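Local coordinates for melanin biosynthesis protein TyrA, putative (Shewanella oneidensis, PDB 2IIZ) that binds heme b and probably acts as a dye-decolorizing peroxidase, at residues Val105-Asp110 against His116-Glu121; Ala42-Tyr47 against Gly62-Gly67; Ser58-Phe63 against Tyr112-Leu117. One frame throughout, in Å; residues are numbered along the deposited sequence.

Interaction 1. Residues Val105-Asp110 against His116-Glu121; sequences VHLRCD and HLVANE. With EDO (1,2-ethanediol), chain D; EDO (1,2-ethanediol), chain E.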
loop_
_atom_site.group_PDB
_atom_site.type_symbol
_atom_site.label_atom_id
_atom_site.label_comp_id
_atom_site.label_asym_id
_atom_site.label_seq_id
_atom_site.Cartn_x
_atom_site.Cartn_y
_atom_site.Cartn_z
ATOM N N VAL A 105 11.143 -3.519 -12.178
ATOM C CA VAL A 105 10.286 -2.504 -12.740
ATOM C C VAL A 105 9.990 -1.495 -11.638
ATOM O O VAL A 105 9.336 -1.809 -10.618
ATOM C CB VAL A 105 8.963 -3.098 -13.284
ATOM C CG1 VAL A 105 8.042 -2.010 -13.769
ATOM C CG2 VAL A 105 9.233 -4.065 -14.417
ATOM N N HIS A 106 10.477 -0.281 -11.868
ATOM C CA HIS A 106 10.376 0.822 -10.933
ATOM C C HIS A 106 9.366 1.806 -11.451
ATOM O O HIS A 106 9.591 2.425 -12.496
ATOM C CB HIS A 106 11.723 1.495 -10.875
ATOM C CG HIS A 106 11.778 2.689 -9.988
ATOM N ND1 HIS A 106 12.249 2.628 -8.694
ATOM C CD2 HIS A 106 11.442 3.975 -10.209
ATOM C CE1 HIS A 106 12.196 3.828 -8.152
ATOM N NE2 HIS A 106 11.709 4.665 -9.049
ATOM N N LEU A 107 8.259 1.953 -10.722
ATOM C CA LEU A 107 7.151 2.799 -11.174
ATOM C C LEU A 107 6.819 3.892 -10.184
ATOM O O LEU A 107 6.792 3.657 -8.970
ATOM C CB LEU A 107 5.891 1.965 -11.427
ATOM C CG LEU A 107 6.067 0.738 -12.314
ATOM C CD1 LEU A 107 4.753 -0.040 -12.422
ATOM C CD2 LEU A 107 6.584 1.116 -13.693
ATOM N N ARG A 108 6.548 5.087 -10.705
ATOM C CA ARG A 108 6.282 6.243 -9.833
ATOM C C ARG A 108 5.184 7.175 -10.311
ATOM O O ARG A 108 4.956 7.305 -11.509
ATOM C CB ARG A 108 7.582 7.009 -9.586
ATOM C CG ARG A 108 8.134 6.667 -8.233
ATOM C CD ARG A 108 9.561 6.922 -8.104
ATOM N NE ARG A 108 9.878 8.332 -8.159
ATOM C CZ ARG A 108 11.023 8.861 -7.738
ATOM N NH1 ARG A 108 11.975 8.107 -7.202
ATOM N NH2 ARG A 108 11.206 10.158 -7.853
ATOM N N CYS A 109 4.506 7.816 -9.351
ATOM C CA CYS A 109 3.384 8.712 -9.650
ATOM C C CYS A 109 2.889 9.394 -8.376
ATOM O O CYS A 109 3.056 8.865 -7.261
ATOM C CB CYS A 109 2.224 7.904 -10.254
ATOM S SG CYS A 109 0.914 8.867 -11.043
ATOM N N ASP A 110 2.278 10.560 -8.542
ATOM C CA ASP A 110 1.577 11.252 -7.455
ATOM C C ASP A 110 0.159 10.694 -7.203
ATOM O O ASP A 110 -0.549 11.145 -6.298
ATOM C CB ASP A 110 1.543 12.747 -7.758
ATOM C CG ASP A 110 2.944 13.340 -7.823
ATOM O OD1 ASP A 110 3.887 12.707 -7.293
ATOM O OD2 ASP A 110 3.119 14.427 -8.398
ATOM N N HIS A 116 -1.427 1.320 -9.563
ATOM C CA HIS A 116 -2.064 0.026 -9.427
ATOM C C HIS A 116 -2.436 -0.441 -10.816
ATOM O O HIS A 116 -2.145 -1.564 -11.187
ATOM C CB HIS A 116 -3.289 0.115 -8.545
ATOM C CG HIS A 116 -3.862 -1.217 -8.181
ATOM N ND1 HIS A 116 -3.446 -1.927 -7.076
ATOM C CD2 HIS A 116 -4.821 -1.965 -8.776
ATOM C CE1 HIS A 116 -4.125 -3.058 -7.008
ATOM N NE2 HIS A 116 -4.965 -3.103 -8.026
ATOM N N LEU A 117 -3.073 0.441 -11.585
ATOM C CA LEU A 117 -3.510 0.120 -12.942
ATOM C C LEU A 117 -2.315 -0.261 -13.824
ATOM O O LEU A 117 -2.319 -1.296 -14.503
ATOM C CB LEU A 117 -4.259 1.321 -13.520
ATOM C CG LEU A 117 -4.828 1.266 -14.946
ATOM C CD1 LEU A 117 -6.108 2.076 -15.036
ATOM C CD2 LEU A 117 -3.853 1.779 -15.988
ATOM N N VAL A 118 -1.284 0.578 -13.811
ATOM C CA VAL A 118 -0.125 0.349 -14.657
ATOM C C VAL A 118 0.584 -0.952 -14.333
ATOM O O VAL A 118 0.917 -1.699 -15.248
ATOM C CB VAL A 118 0.845 1.534 -14.591
ATOM C CG1 VAL A 118 2.197 1.175 -15.158
ATOM C CG2 VAL A 118 0.244 2.713 -15.343
ATOM N N ALA A 119 0.811 -1.212 -13.041
ATOM C CA ALA A 119 1.377 -2.477 -12.557
ATOM C C ALA A 119 0.591 -3.692 -13.058
ATOM O O ALA A 119 1.146 -4.605 -13.656
ATOM C CB ALA A 119 1.409 -2.494 -11.003
ATOM N N ASN A 120 -0.711 -3.702 -12.796
ATOM C CA ASN A 120 -1.571 -4.745 -13.337
ATOM C C ASN A 120 -1.242 -4.878 -14.831
ATOM O O ASN A 120 -0.947 -5.974 -15.314
ATOM C CB ASN A 120 -3.067 -4.417 -13.128
ATOM C CG ASN A 120 -3.583 -4.764 -11.716
ATOM O OD1 ASN A 120 -2.993 -5.551 -10.979
ATOM N ND2 ASN A 120 -4.710 -4.166 -11.351
ATOM N N GLU A 121 -1.276 -3.764 -15.562
ATOM C CA GLU A 121 -1.039 -3.829 -17.009
ATOM C C GLU A 121 0.319 -4.425 -17.368
ATOM O O GLU A 121 0.412 -5.289 -18.238
ATOM C CB GLU A 121 -1.237 -2.469 -17.691
ATOM C CG GLU A 121 -2.565 -2.380 -18.458
ATOM C CD GLU A 121 -2.718 -3.519 -19.492
ATOM O OE1 GLU A 121 -1.682 -3.965 -20.055
ATOM O OE2 GLU A 121 -3.864 -3.967 -19.738
HETATM C C1 EDO D . 4.442 16.069 -5.542
HETATM O O1 EDO D . 5.711 16.713 -5.595
HETATM C C2 EDO D . 3.339 17.120 -5.520
HETATM O O2 EDO D . 2.083 16.524 -5.874
HETATM C C1 EDO E . -5.013 8.413 -5.762
HETATM O O1 EDO E . -5.302 7.003 -5.687
HETATM C C2 EDO E . -3.976 8.757 -4.685
HETATM O O2 EDO E . -3.318 10.020 -4.909
#
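In the ferredoxin-like N-terminal half of this DyP-type protein, Leu107 on strand 103-109 packs against Val118 and Ala119 on helix 112-125, one of the two helices of that half. The strand runs into the helix through a short turn, so this is a local strand-to-helix packing. Leu107 carries it with one methyl: CD1 lies 3.9 Å from Val118 CG1, the two side chains meeting at a slant, and 4.4 Å from Ala119 CB. The leucine has CG beside its backbone N (chi1 -51°), and with chi2 nearly extended (177°) the CD1 branch reaches out to the helix. Val118 answers with CG1, set opposite its own N (chi1 165°). Around this point Leu107 also touches Leu115, Ile122 and Ile48, and Val118 rests on Leu51 and Phe60, so the pair belongs to a wider apolar layer. On the far side of the helix His116 and Asn120 hydrogen-bond to Gln254 of the second subunit. Where the strand ends, Asp110 gathers polar partners: OD1 accepts the backbone N-H of Leu20, and two ethanediol molecules, probably from the crystallisation liquor, make weak bonds through their O2 atoms, one to Asp110 OD2 (3.4 Å) and one to Asp110 O (3.3 Å). With an alanine here, the N-H of Leu20 would probably lose its carboxylate partner, and the turn after the strand would be tied less firmly to the start of strand 21-29. No hydrogen bond crosses between the two segments, so their fit rests on the shape of apolar side chains and sets no directional bond.

Interaction 2. Residues Ala42-Tyr47 against Gly62-Gly67; sequences ANVAQY and GFVAIG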
loop_
_atom_site.group_PDB
_atom_site.type_symbol
_atom_site.label_atom_id
_atom_site.label_comp_id
_atom_site.label_asym_id
_atom_site.label_seq_id
_atom_site.Cartn_x
_atom_site.Cartn_y
_atom_site.Cartn_z
ATOM N N ALA A 42 11.004 -4.683 -24.497
ATOM C CA ALA A 42 10.987 -3.485 -25.349
ATOM C C ALA A 42 9.640 -2.768 -25.269
ATOM O O ALA A 42 9.584 -1.552 -25.081
ATOM C CB ALA A 42 11.304 -3.842 -26.796
ATOM N N ASN A 43 8.564 -3.536 -25.411
ATOM C CA ASN A 43 7.207 -2.996 -25.332
ATOM C C ASN A 43 6.925 -2.347 -23.995
ATOM O O ASN A 43 6.262 -1.318 -23.951
ATOM C CB ASN A 43 6.173 -4.092 -25.551
ATOM C CG ASN A 43 6.202 -4.634 -26.942
ATOM O OD1 ASN A 43 6.312 -3.883 -27.911
ATOM N ND2 ASN A 43 6.101 -5.953 -27.061
ATOM N N VAL A 44 7.427 -2.956 -22.918
ATOM C CA VAL A 44 7.181 -2.476 -21.557
ATOM C C VAL A 44 7.934 -1.186 -21.287
ATOM O O VAL A 44 7.375 -0.233 -20.733
ATOM C CB VAL A 44 7.560 -3.534 -20.495
ATOM C CG1 VAL A 44 7.518 -2.947 -19.099
ATOM C CG2 VAL A 44 6.610 -4.740 -20.581
ATOM N N ALA A 45 9.198 -1.166 -21.682
ATOM C CA ALA A 45 10.025 0.034 -21.574
ATOM C C ALA A 45 9.396 1.225 -22.302
ATOM O O ALA A 45 9.355 2.346 -21.800
ATOM C CB ALA A 45 11.388 -0.248 -22.151
ATOM N N GLN A 46 8.908 0.956 -23.497
ATOM C CA GLN A 46 8.285 1.964 -24.330
ATOM C C GLN A 46 7.022 2.508 -23.691
ATOM O O GLN A 46 6.824 3.716 -23.626
ATOM C CB GLN A 46 7.911 1.321 -25.647
ATOM C CG GLN A 46 7.389 2.270 -26.700
ATOM C CD GLN A 46 6.992 1.518 -27.944
ATOM O OE1 GLN A 46 7.585 1.702 -29.006
ATOM N NE2 GLN A 46 5.975 0.650 -27.816
ATOM N N TYR A 47 6.173 1.593 -23.233
ATOM C CA TYR A 47 4.903 1.921 -22.601
ATOM C C TYR A 47 5.154 2.840 -21.418
ATOM O O TYR A 47 4.534 3.891 -21.313
ATOM C CB TYR A 47 4.237 0.607 -22.185
ATOM C CG TYR A 47 2.968 0.659 -21.372
ATOM C CD1 TYR A 47 1.817 1.282 -21.842
ATOM C CD2 TYR A 47 2.918 0.046 -20.114
ATOM C CE1 TYR A 47 0.646 1.302 -21.058
ATOM C CE2 TYR A 47 1.776 0.063 -19.337
ATOM C CZ TYR A 47 0.644 0.684 -19.800
ATOM O OH TYR A 47 -0.473 0.670 -18.980
ATOM N N GLY A 62 8.914 6.182 -14.667
ATOM C CA GLY A 62 9.265 4.796 -14.439
ATOM C C GLY A 62 10.466 4.305 -15.235
ATOM O O GLY A 62 10.930 4.960 -16.168
ATOM N N PHE A 63 10.968 3.139 -14.847
ATOM C CA PHE A 63 11.983 2.476 -15.616
ATOM C C PHE A 63 11.948 0.972 -15.430
ATOM O O PHE A 63 11.442 0.483 -14.428
ATOM C CB PHE A 63 13.387 3.083 -15.362
ATOM C CG PHE A 63 13.960 2.829 -14.000
ATOM C CD1 PHE A 63 14.460 1.583 -13.648
ATOM C CD2 PHE A 63 14.027 3.846 -13.071
ATOM C CE1 PHE A 63 15.007 1.358 -12.370
ATOM C CE2 PHE A 63 14.566 3.621 -11.814
ATOM C CZ PHE A 63 15.054 2.370 -11.473
ATOM N N VAL A 64 12.480 0.261 -16.426
ATOM C CA VAL A 64 12.809 -1.161 -16.352
ATOM C C VAL A 64 14.324 -1.343 -16.356
ATOM O O VAL A 64 15.014 -0.828 -17.248
ATOM C CB VAL A 64 12.295 -1.956 -17.561
ATOM C CG1 VAL A 64 12.361 -3.466 -17.279
ATOM C CG2 VAL A 64 10.872 -1.559 -17.889
ATOM N N ALA A 65 14.815 -2.081 -15.357
ATOM C CA ALA A 65 16.225 -2.437 -15.219
ATOM C C ALA A 65 16.369 -3.938 -15.107
ATOM O O ALA A 65 15.412 -4.641 -14.775
ATOM C CB ALA A 65 16.819 -1.788 -14.010
ATOM N N ILE A 66 17.586 -4.398 -15.380
ATOM C CA ILE A 66 17.897 -5.801 -15.649
ATOM C C ILE A 66 19.011 -6.309 -14.720
ATOM O O ILE A 66 20.044 -5.665 -14.588
ATOM C CB ILE A 66 18.342 -5.926 -17.121
ATOM C CG1 ILE A 66 17.140 -5.658 -18.033
ATOM C CG2 ILE A 66 18.936 -7.290 -17.426
ATOM C CD1 ILE A 66 17.535 -5.070 -19.320
ATOM N N GLY A 67 18.805 -7.462 -14.086
ATOM C CA GLY A 67 19.715 -7.919 -13.034
ATOM C C GLY A 67 21.117 -8.233 -13.537
ATOM O O GLY A 67 21.297 -8.670 -14.675
#
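Val44 turns CG1 opposite its backbone N (chi1 171°), and Val64 sets CG2 opposite its carbonyl carbon; these torsions bring the two methyls together at 3.8 Å, Val44 CG1 to Val64 CG2. The pair belongs to the ferredoxin-like N-terminal half, where helix 34-54 lies over the antiparallel sheet and strand 61-67 is the strand that follows it along the chain. The valine side chains meet at about a right angle, branch against branch. The small side chain of Ala45 is consistent with the close approach of the backbones, Ala45 CA to Val64 CA 6.0 Å. Val64 is the single strand residue in play, and its backbone N is bonded to Gln11 OE1. Its neighbour Phe63 points away from the helix and stacks its ring on His106 of the adjacent strand. On the helix, Val44 also packs on Met125 of helix 112-125 and Ala45 on Leu304 of helix 304-308, which extends the buried apolar layer beyond the strand. The same CG2 of Val64 that meets Val44 also sits 4.1 Å from Ala45 CA and 4.5 Å from Ala45 CB.

Interaction 3. Residues Ser58-Phe63 against Tyr112-Leu117; sequences SAFNGF and YDILHL. With EDO (1,2-ethanediol), chain E.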
loop_
_atom_site.group_PDB
_atom_site.type_symbol
_atom_site.label_atom_id
_atom_site.label_comp_id
_atom_site.label_asym_id
_atom_site.label_seq_id
_atom_site.Cartn_x
_atom_site.Cartn_y
_atom_site.Cartn_z
ATOM N N SER A 58 -0.206 13.750 -13.344
ATOM C CA SER A 58 0.191 13.186 -12.046
ATOM C C SER A 58 1.651 12.764 -12.052
ATOM O O SER A 58 2.031 11.831 -11.354
ATOM C CB SER A 58 -0.700 11.992 -11.713
ATOM O OG SER A 58 -0.420 10.883 -12.552
ATOM N N ALA A 59 2.453 13.462 -12.851
ATOM C CA ALA A 59 3.914 13.290 -12.907
ATOM C C ALA A 59 4.388 11.839 -12.948
ATOM O O ALA A 59 5.316 11.448 -12.221
ATOM C CB ALA A 59 4.558 14.035 -11.769
ATOM N N PHE A 60 3.752 11.039 -13.802
ATOM C CA PHE A 60 4.082 9.624 -13.872
ATOM C C PHE A 60 5.459 9.466 -14.450
ATOM O O PHE A 60 5.857 10.220 -15.350
ATOM C CB PHE A 60 3.090 8.843 -14.731
ATOM C CG PHE A 60 3.468 7.407 -14.912
ATOM C CD1 PHE A 60 4.432 7.035 -15.852
ATOM C CD2 PHE A 60 2.869 6.417 -14.143
ATOM C CE1 PHE A 60 4.801 5.696 -16.025
ATOM C CE2 PHE A 60 3.224 5.079 -14.305
ATOM C CZ PHE A 60 4.197 4.718 -15.252
ATOM N N ASN A 61 6.191 8.479 -13.941
ATOM C CA ASN A 61 7.454 8.095 -14.561
ATOM C C ASN A 61 7.932 6.781 -13.989
ATOM O O ASN A 61 7.417 6.333 -12.964
ATOM C CB ASN A 61 8.514 9.151 -14.340
ATOM C CG ASN A 61 8.888 9.267 -12.907
ATOM O OD1 ASN A 61 9.691 8.470 -12.386
ATOM N ND2 ASN A 61 8.310 10.260 -12.234
ATOM N N GLY A 62 8.914 6.182 -14.667
ATOM C CA GLY A 62 9.265 4.796 -14.439
ATOM C C GLY A 62 10.466 4.305 -15.235
ATOM O O GLY A 62 10.930 4.960 -16.168
ATOM N N PHE A 63 10.968 3.139 -14.847
ATOM C CA PHE A 63 11.983 2.476 -15.616
ATOM C C PHE A 63 11.948 0.972 -15.430
ATOM O O PHE A 63 11.442 0.483 -14.428
ATOM C CB PHE A 63 13.387 3.083 -15.362
ATOM C CG PHE A 63 13.960 2.829 -14.000
ATOM C CD1 PHE A 63 14.460 1.583 -13.648
ATOM C CD2 PHE A 63 14.027 3.846 -13.071
ATOM C CE1 PHE A 63 15.007 1.358 -12.370
ATOM C CE2 PHE A 63 14.566 3.621 -11.814
ATOM C CZ PHE A 63 15.054 2.370 -11.473
ATOM N N TYR A 112 -1.838 6.930 -6.755
ATOM C CA TYR A 112 -1.624 5.525 -6.422
ATOM C C TYR A 112 -2.500 4.651 -7.266
ATOM O O TYR A 112 -2.126 3.548 -7.598
ATOM C CB TYR A 112 -1.992 5.354 -4.959
ATOM C CG TYR A 112 -1.876 3.997 -4.303
ATOM C CD1 TYR A 112 -2.872 3.029 -4.470
ATOM C CD2 TYR A 112 -0.787 3.691 -3.477
ATOM C CE1 TYR A 112 -2.776 1.785 -3.845
ATOM C CE2 TYR A 112 -0.676 2.441 -2.838
ATOM C CZ TYR A 112 -1.674 1.488 -3.024
ATOM O OH TYR A 112 -1.596 0.239 -2.407
ATOM N N ASP A 113 -3.678 5.152 -7.609
ATOM C CA ASP A 113 -4.608 4.358 -8.380
ATOM C C ASP A 113 -4.031 4.079 -9.768
ATOM O O ASP A 113 -4.195 2.991 -10.326
ATOM C CB ASP A 113 -6.036 4.975 -8.396
ATOM C CG ASP A 113 -6.107 6.442 -8.899
ATOM O OD1 ASP A 113 -5.076 7.084 -9.256
ATOM O OD2 ASP A 113 -7.270 6.959 -8.933
ATOM N N ILE A 114 -3.338 5.067 -10.313
ATOM C CA ILE A 114 -2.747 4.934 -11.619
ATOM C C ILE A 114 -1.597 3.940 -11.628
ATOM O O ILE A 114 -1.397 3.243 -12.610
ATOM C CB ILE A 114 -2.286 6.306 -12.124
ATOM C CG1 ILE A 114 -3.509 7.096 -12.574
ATOM C CG2 ILE A 114 -1.289 6.173 -13.247
ATOM C CD1 ILE A 114 -3.205 8.536 -12.852
ATOM N N LEU A 115 -0.839 3.872 -10.539
ATOM C CA LEU A 115 0.243 2.867 -10.424
ATOM C C LEU A 115 -0.318 1.445 -10.283
ATOM O O LEU A 115 0.240 0.478 -10.811
ATOM C CB LEU A 115 1.119 3.174 -9.221
ATOM C CG LEU A 115 1.939 4.458 -9.266
ATOM C CD1 LEU A 115 2.529 4.770 -7.887
ATOM C CD2 LEU A 115 3.057 4.361 -10.284
ATOM N N HIS A 116 -1.427 1.320 -9.563
ATOM C CA HIS A 116 -2.064 0.026 -9.427
ATOM C C HIS A 116 -2.436 -0.441 -10.816
ATOM O O HIS A 116 -2.145 -1.564 -11.187
ATOM C CB HIS A 116 -3.289 0.115 -8.545
ATOM C CG HIS A 116 -3.862 -1.217 -8.181
ATOM N ND1 HIS A 116 -3.446 -1.927 -7.076
ATOM C CD2 HIS A 116 -4.821 -1.965 -8.776
ATOM C CE1 HIS A 116 -4.125 -3.058 -7.008
ATOM N NE2 HIS A 116 -4.965 -3.103 -8.026
ATOM N N LEU A 117 -3.073 0.441 -11.585
ATOM C CA LEU A 117 -3.510 0.120 -12.942
ATOM C C LEU A 117 -2.315 -0.261 -13.824
ATOM O O LEU A 117 -2.319 -1.296 -14.503
ATOM C CB LEU A 117 -4.259 1.321 -13.520
ATOM C CG LEU A 117 -4.828 1.266 -14.946
ATOM C CD1 LEU A 117 -6.108 2.076 -15.036
ATOM C CD2 LEU A 117 -3.853 1.779 -15.988
HETATM C C1 EDO E . -5.013 8.413 -5.762
HETATM O O1 EDO E . -5.302 7.003 -5.687
HETATM C C2 EDO E . -3.976 8.757 -4.685
HETATM O O2 EDO E . -3.318 10.020 -4.909
#
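The chain from Ser58 to Phe60 leads into strand 61-67 beside the early part of helix 112-125, with Phe60 CA 8.5 Å from Leu115 CA. Ala59 takes a left-handed backbone conformation (phi 45°, psi 46°), between Ser58 and Phe60, which both point at the helix. In the ferredoxin-like N-terminal half, the helix here packs against the loop before the strand, at the edge of the helix-on-sheet layer. Phe60 has CG opposite its backbone N (chi1 175°), which carries the ring out to the helix. Leu115 CD2 comes to 4.1 Å from Phe60 CE2 and Ile114 CG2 to 4.3 Å from Phe60 CD2, both approaching the ring obliquely. Leu51 and Tyr55 also touch Phe60, while Leu115 goes on to Cys109 on the neighbouring strand. The longer branch of Ile114 meets the serine: its CD1 lies 3.7 Å from Ser58 OG, a van der Waals contact between a methyl and a hydroxyl oxygen. The helix also meets the second subunit, with both apolar and polar contacts: Ile114 packs on Met142 of that subunit, and Asp113 OD2 accepts the backbone N-H of the same Met142 while forming a salt bridge with Arg111 of its own chain. The backbone N of Asp113 is used as well, in a weak hydrogen bond of 3.1 Å to O1 of a bound ethanediol.

How the interactions relate
All three contacts are buried, with no hydrogen bond across any of them; interactions 1 and 2 set helix on strand, interaction 3 helix on the loop before a strand. Interactions 1 and 3 share helix 112-125, and the segment of interaction 3 runs into strand 61-67, joined to strand 103-109 by backbone bonds such as Arg108 N to Asn61 O (2.7 Å). Interaction 2 uses helix 34-54 and a residue further along strand 61-67; Tyr47 against Glu121 and Val118 brings the two helices together. Interactions 1 and 2 rest on aliphatic groups, whereas interaction 3, the largest, adds an aromatic ring and a serine hydroxyl. The second subunit reaches the segments of interactions 1 and 3, and not those of interaction 2.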